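PDB 5ICQ: methylocystis parvus OBBP MbnE, which probably captures the copper-chelating peptide methanobactin in the periplasm, as a family 5 solute-binding protein of its transport machinery. Local coordinates for residues A[321-333]-A[518-530]. Numbering follows the deposited sequence.
Sequences LNGFVFNTRRALF and ANQESSFNLAGAA. With SO4 (sulfate ion), chain C.
Arg329 pushes its guanidinium group into the loop 518-530 and shows how a single arginine can tie together several backbone carbonyls of a chain without helix or strand. NE and NH2 both grip Ala518 O side-on, at 2.9 and 2.8 Å, with the oxygen close to the guanidinium plane. At another edge NH1 donates to Leu526 O over a fairly straight 164° path, approaching from above the carbonyl plane, while NH2 adds a weak bond to Asn525 O. One guanidinium face lies against Gly528 CA, 3.3 Å above the plane, where a side chain on the glycine would collide with Arg329 CG. The group is also held from its own side: NH1 and the backbone N of Arg329 reach Asn327 OD1 from opposite faces of its amide, the second bond closing an Asx turn. This turn follows strand 322-326, whose neighbours in the mixed sheet are strands 494-498 and 567-572; the loop bridges helices 508-513 and 532-543 in this periplasmic-binding-protein fold. With an alanine here in place of Arg329, Ala518 O and Leu526 O would probably lose these donors and a gap would open beside Gly528. Next to it, Ala527 O accepts from Thr328 N and, at 2.7 Å, from Thr328 OG1, which sits between its own backbone N and carbonyl carbon (chi1 70°), within bonding distance. Val325 CG1 packs 3.7 Å from Ala527 CB. The periphery is looser: exposed Asn519 sets OD1 at the guanidinium edge, 3.5 Å from Arg329 CD and near NE, its amide almost perpendicular to that plane, and farther along, Ala331 N donates to a sulfate probably taken from the crystallisation liquor.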
loop_
_atom_site.group_PDB
_atom_site.type_symbol
_atom_site.label_atom_id
_atom_site.label_comp_id
_atom_site.label_asym_id
_atom_site.label_seq_id
_atom_site.Cartn_x
_atom_site.Cartn_y
_atom_site.Cartn_z
ATOM N N LEU A 321 -6.642 -6.123 -0.520
ATOM C CA LEU A 321 -7.505 -7.162 -1.082
ATOM C C LEU A 321 -7.234 -7.253 -2.587
ATOM O O LEU A 321 -7.226 -6.231 -3.288
ATOM C CB LEU A 321 -8.994 -6.863 -0.825
ATOM C CG LEU A 321 -10.042 -7.827 -1.441
ATOM C CD1 LEU A 321 -11.330 -7.851 -0.609
ATOM C CD2 LEU A 321 -10.382 -7.463 -2.903
ATOM N N ASN A 322 -6.999 -8.473 -3.059
ATOM C CA ASN A 322 -7.004 -8.825 -4.472
ATOM C C ASN A 322 -8.230 -9.685 -4.736
ATOM O O ASN A 322 -8.717 -10.373 -3.836
ATOM C CB ASN A 322 -5.765 -9.637 -4.877
ATOM C CG ASN A 322 -4.473 -8.973 -4.502
ATOM O OD1 ASN A 322 -4.349 -7.752 -4.564
ATOM N ND2 ASN A 322 -3.487 -9.781 -4.123
ATOM N N GLY A 323 -8.722 -9.669 -5.970
ATOM C CA GLY A 323 -9.885 -10.500 -6.248
ATOM C C GLY A 323 -10.223 -10.536 -7.718
ATOM O O GLY A 323 -9.711 -9.746 -8.517
ATOM N N PHE A 324 -11.105 -11.481 -8.068
ATOM C CA PHE A 324 -11.760 -11.453 -9.369
ATOM C C PHE A 324 -12.754 -10.301 -9.394
ATOM O O PHE A 324 -13.692 -10.278 -8.595
ATOM C CB PHE A 324 -12.507 -12.764 -9.648
ATOM C CG PHE A 324 -11.619 -13.960 -9.874
ATOM C CD1 PHE A 324 -10.914 -14.110 -11.069
ATOM C CD2 PHE A 324 -11.541 -14.963 -8.919
ATOM C CE1 PHE A 324 -10.104 -15.229 -11.288
ATOM C CE2 PHE A 324 -10.757 -16.092 -9.137
ATOM C CZ PHE A 324 -10.035 -16.220 -10.333
ATOM N N VAL A 325 -12.584 -9.368 -10.326
ATOM C CA VAL A 325 -13.430 -8.182 -10.399
ATOM C C VAL A 325 -14.498 -8.395 -11.459
ATOM O O VAL A 325 -14.172 -8.716 -12.607
ATOM C CB VAL A 325 -12.602 -6.932 -10.736
ATOM C CG1 VAL A 325 -13.537 -5.747 -10.911
ATOM C CG2 VAL A 325 -11.586 -6.643 -9.633
ATOM N N PHE A 326 -15.765 -8.171 -11.094
ATOM C CA PHE A 326 -16.857 -8.159 -12.066
ATOM C C PHE A 326 -16.936 -6.806 -12.764
ATOM O O PHE A 326 -16.882 -5.757 -12.118
ATOM C CB PHE A 326 -18.211 -8.417 -11.383
ATOM C CG PHE A 326 -18.347 -9.773 -10.733
ATOM C CD1 PHE A 326 -18.819 -10.864 -11.457
ATOM C CD2 PHE A 326 -18.089 -9.934 -9.377
ATOM C CE1 PHE A 326 -18.995 -12.105 -10.837
ATOM C CE2 PHE A 326 -18.242 -11.151 -8.757
ATOM C CZ PHE A 326 -18.707 -12.247 -9.484
ATOM N N ASN A 327 -17.106 -6.819 -14.083
ATOM C CA ASN A 327 -17.349 -5.554 -14.769
ATOM C C ASN A 327 -18.842 -5.271 -14.693
ATOM O O ASN A 327 -19.625 -5.718 -15.540
ATOM C CB ASN A 327 -16.862 -5.585 -16.214
ATOM C CG ASN A 327 -17.040 -4.232 -16.898
ATOM O OD1 ASN A 327 -17.642 -3.322 -16.325
ATOM N ND2 ASN A 327 -16.503 -4.088 -18.109
ATOM N N THR A 328 -19.248 -4.500 -13.669
ATOM C CA THR A 328 -20.680 -4.301 -13.470
ATOM C C THR A 328 -21.272 -3.335 -14.486
ATOM O O THR A 328 -22.485 -3.108 -14.460
ATOM C CB THR A 328 -20.993 -3.788 -12.061
ATOM O OG1 THR A 328 -20.544 -2.426 -11.910
ATOM C CG2 THR A 328 -20.258 -4.642 -11.018
ATOM N N ARG A 329 -20.454 -2.754 -15.367
ATOM C CA ARG A 329 -20.988 -1.927 -16.447
ATOM C C ARG A 329 -21.687 -2.764 -17.502
ATOM O O ARG A 329 -22.471 -2.224 -18.296
ATOM C CB ARG A 329 -19.869 -1.126 -17.129
ATOM C CG ARG A 329 -19.010 -0.289 -16.182
ATOM C CD ARG A 329 -17.763 0.214 -16.905
ATOM N NE ARG A 329 -16.785 0.807 -15.979
ATOM C CZ ARG A 329 -15.897 0.100 -15.286
ATOM N NH1 ARG A 329 -15.876 -1.225 -15.395
ATOM N NH2 ARG A 329 -15.038 0.707 -14.479
ATOM N N ARG A 330 -21.392 -4.054 -17.557
ATOM C CA ARG A 330 -21.952 -4.926 -18.580
ATOM C C ARG A 330 -23.160 -5.675 -18.030
ATOM O O ARG A 330 -23.156 -6.122 -16.882
ATOM C CB ARG A 330 -20.880 -5.890 -19.101
ATOM C CG ARG A 330 -19.741 -5.147 -19.822
ATOM C CD ARG A 330 -18.698 -6.076 -20.440
ATOM N NE ARG A 330 -17.810 -5.335 -21.339
ATOM C CZ ARG A 330 -16.815 -5.873 -22.043
ATOM N NH1 ARG A 330 -16.555 -7.176 -21.965
ATOM N NH2 ARG A 330 -16.077 -5.106 -22.836
ATOM N N ALA A 331 -24.197 -5.811 -18.870
ATOM C CA ALA A 331 -25.499 -6.278 -18.399
ATOM C C ALA A 331 -25.413 -7.619 -17.680
ATOM O O ALA A 331 -26.149 -7.857 -16.716
ATOM C CB ALA A 331 -26.471 -6.368 -19.581
ATOM N N LEU A 332 -24.506 -8.499 -18.102
ATOM C CA LEU A 332 -24.450 -9.824 -17.492
ATOM C C LEU A 332 -24.061 -9.789 -16.018
ATOM O O LEU A 332 -24.368 -10.747 -15.299
ATOM C CB LEU A 332 -23.478 -10.725 -18.255
ATOM C CG LEU A 332 -21.994 -10.622 -17.915
ATOM C CD1 LEU A 332 -21.228 -11.702 -18.686
ATOM C CD2 LEU A 332 -21.432 -9.249 -18.260
ATOM N N PHE A 333 -23.401 -8.723 -15.547
ATOM C CA PHE A 333 -22.956 -8.637 -14.154
ATOM C C PHE A 333 -23.604 -7.471 -13.402
ATOM O O PHE A 333 -23.050 -6.985 -12.411
ATOM C CB PHE A 333 -21.429 -8.534 -14.078
ATOM C CG PHE A 333 -20.709 -9.826 -14.404
ATOM C CD1 PHE A 333 -21.246 -11.055 -14.030
ATOM C CD2 PHE A 333 -19.496 -9.812 -15.091
ATOM C CE1 PHE A 333 -20.587 -12.247 -14.321
ATOM C CE2 PHE A 333 -18.824 -11.006 -15.387
ATOM C CZ PHE A 333 -19.370 -12.225 -14.997
ATOM N N ALA A 518 -16.052 5.732 -11.909
ATOM C CA ALA A 518 -16.525 4.443 -12.408
ATOM C C ALA A 518 -16.447 4.339 -13.930
ATOM O O ALA A 518 -16.340 3.230 -14.467
ATOM C CB ALA A 518 -17.964 4.195 -11.955
ATOM N N ASN A 519 -16.523 5.459 -14.642
ATOM C CA ASN A 519 -16.509 5.432 -16.105
ATOM C C ASN A 519 -15.480 6.399 -16.659
ATOM O O ASN A 519 -15.674 7.031 -17.704
ATOM C CB ASN A 519 -17.902 5.703 -16.661
ATOM C CG ASN A 519 -18.843 4.566 -16.363
ATOM O OD1 ASN A 519 -18.826 3.540 -17.047
ATOM N ND2 ASN A 519 -19.638 4.711 -15.313
ATOM N N GLN A 520 -14.345 6.477 -15.982
ATOM C CA GLN A 520 -13.211 7.309 -16.365
ATOM C C GLN A 520 -12.080 6.383 -16.807
ATOM O O GLN A 520 -11.599 5.570 -16.012
ATOM C CB GLN A 520 -12.803 8.176 -15.172
ATOM C CG GLN A 520 -11.504 8.939 -15.287
ATOM C CD GLN A 520 -11.113 9.530 -13.941
ATOM O OE1 GLN A 520 -10.090 9.165 -13.360
ATOM N NE2 GLN A 520 -11.950 10.426 -13.422
ATOM N N GLU A 521 -11.671 6.489 -18.071
ATOM C CA GLU A 521 -10.631 5.603 -18.590
ATOM C C GLU A 521 -9.380 5.665 -17.725
ATOM O O GLU A 521 -9.009 6.725 -17.213
ATOM C CB GLU A 521 -10.289 5.968 -20.038
ATOM C CG GLU A 521 -11.409 5.663 -21.005
ATOM C CD GLU A 521 -10.913 5.297 -22.397
ATOM O OE1 GLU A 521 -9.779 5.680 -22.762
ATOM O OE2 GLU A 521 -11.668 4.610 -23.120
ATOM N N SER A 522 -8.764 4.497 -17.524
ATOM C CA SER A 522 -7.546 4.276 -16.751
ATOM C C SER A 522 -7.735 4.414 -15.248
ATOM O O SER A 522 -6.749 4.363 -14.516
ATOM C CB SER A 522 -6.406 5.210 -17.186
ATOM O OG SER A 522 -6.106 5.022 -18.553
ATOM N N SER A 523 -8.961 4.571 -14.754
ATOM C CA SER A 523 -9.079 4.712 -13.312
ATOM C C SER A 523 -8.924 3.353 -12.633
ATOM O O SER A 523 -8.996 2.297 -13.268
ATOM C CB SER A 523 -10.419 5.352 -12.928
ATOM O OG SER A 523 -11.436 4.377 -12.801
ATOM N N PHE A 524 -8.720 3.394 -11.315
ATOM C CA PHE A 524 -8.611 2.200 -10.480
ATOM C C PHE A 524 -9.951 1.549 -10.178
ATOM O O PHE A 524 -9.974 0.480 -9.557
ATOM C CB PHE A 524 -7.920 2.547 -9.160
ATOM C CG PHE A 524 -6.506 3.019 -9.336
ATOM C CD1 PHE A 524 -5.789 2.680 -10.468
ATOM C CD2 PHE A 524 -5.887 3.805 -8.378
ATOM C CE1 PHE A 524 -4.483 3.113 -10.642
ATOM C CE2 PHE A 524 -4.579 4.237 -8.554
ATOM C CZ PHE A 524 -3.886 3.887 -9.683
ATOM N N ASN A 525 -11.054 2.156 -10.596
ATOM C CA ASN A 525 -12.383 1.627 -10.285
ATOM C C ASN A 525 -12.754 0.576 -11.334
ATOM O O ASN A 525 -13.580 0.790 -12.224
ATOM C CB ASN A 525 -13.398 2.767 -10.224
ATOM C CG ASN A 525 -14.739 2.329 -9.639
ATOM O OD1 ASN A 525 -15.054 1.139 -9.603
ATOM N ND2 ASN A 525 -15.538 3.298 -9.198
ATOM N N LEU A 526 -12.105 -0.592 -11.215
ATOM C CA LEU A 526 -12.226 -1.603 -12.266
ATOM C C LEU A 526 -13.640 -2.164 -12.364
ATOM O O LEU A 526 -14.099 -2.498 -13.461
ATOM C CB LEU A 526 -11.235 -2.731 -12.006
ATOM C CG LEU A 526 -9.782 -2.281 -11.949
ATOM C CD1 LEU A 526 -8.862 -3.463 -11.603
ATOM C CD2 LEU A 526 -9.413 -1.681 -13.281
ATOM N N ALA A 527 -14.336 -2.290 -11.235
ATOM C CA ALA A 527 -15.673 -2.872 -11.252
ATOM C C ALA A 527 -16.726 -1.915 -11.797
ATOM O O ALA A 527 -17.818 -2.362 -12.172
ATOM C CB ALA A 527 -16.068 -3.321 -9.842
ATOM N N GLY A 528 -16.433 -0.617 -11.850
ATOM C CA GLY A 528 -17.462 0.334 -12.230
ATOM C C GLY A 528 -18.477 0.588 -11.138
ATOM O O GLY A 528 -19.644 0.855 -11.436
ATOM N N ALA A 529 -18.060 0.519 -9.877
ATOM C CA ALA A 529 -18.969 0.777 -8.767
ATOM C C ALA A 529 -19.413 2.231 -8.794
ATOM O O ALA A 529 -18.580 3.134 -8.879
ATOM C CB ALA A 529 -18.290 0.456 -7.439
ATOM N N ALA A 530 -20.731 2.463 -8.719
ATOM C CA ALA A 530 -21.274 3.829 -8.738
ATOM C C ALA A 530 -22.480 3.842 -7.799
ATOM O O ALA A 530 -23.634 3.768 -8.227
ATOM C CB ALA A 530 -21.634 4.274 -10.156
HETATM S S SO4 C . -23.572 -4.736 -22.503
HETATM O O1 SO4 C . -22.492 -3.821 -22.873
HETATM O O2 SO4 C . -24.587 -4.758 -23.557
HETATM O O3 SO4 C . -23.021 -6.080 -22.340
HETATM O O4 SO4 C . -24.192 -4.288 -21.258
#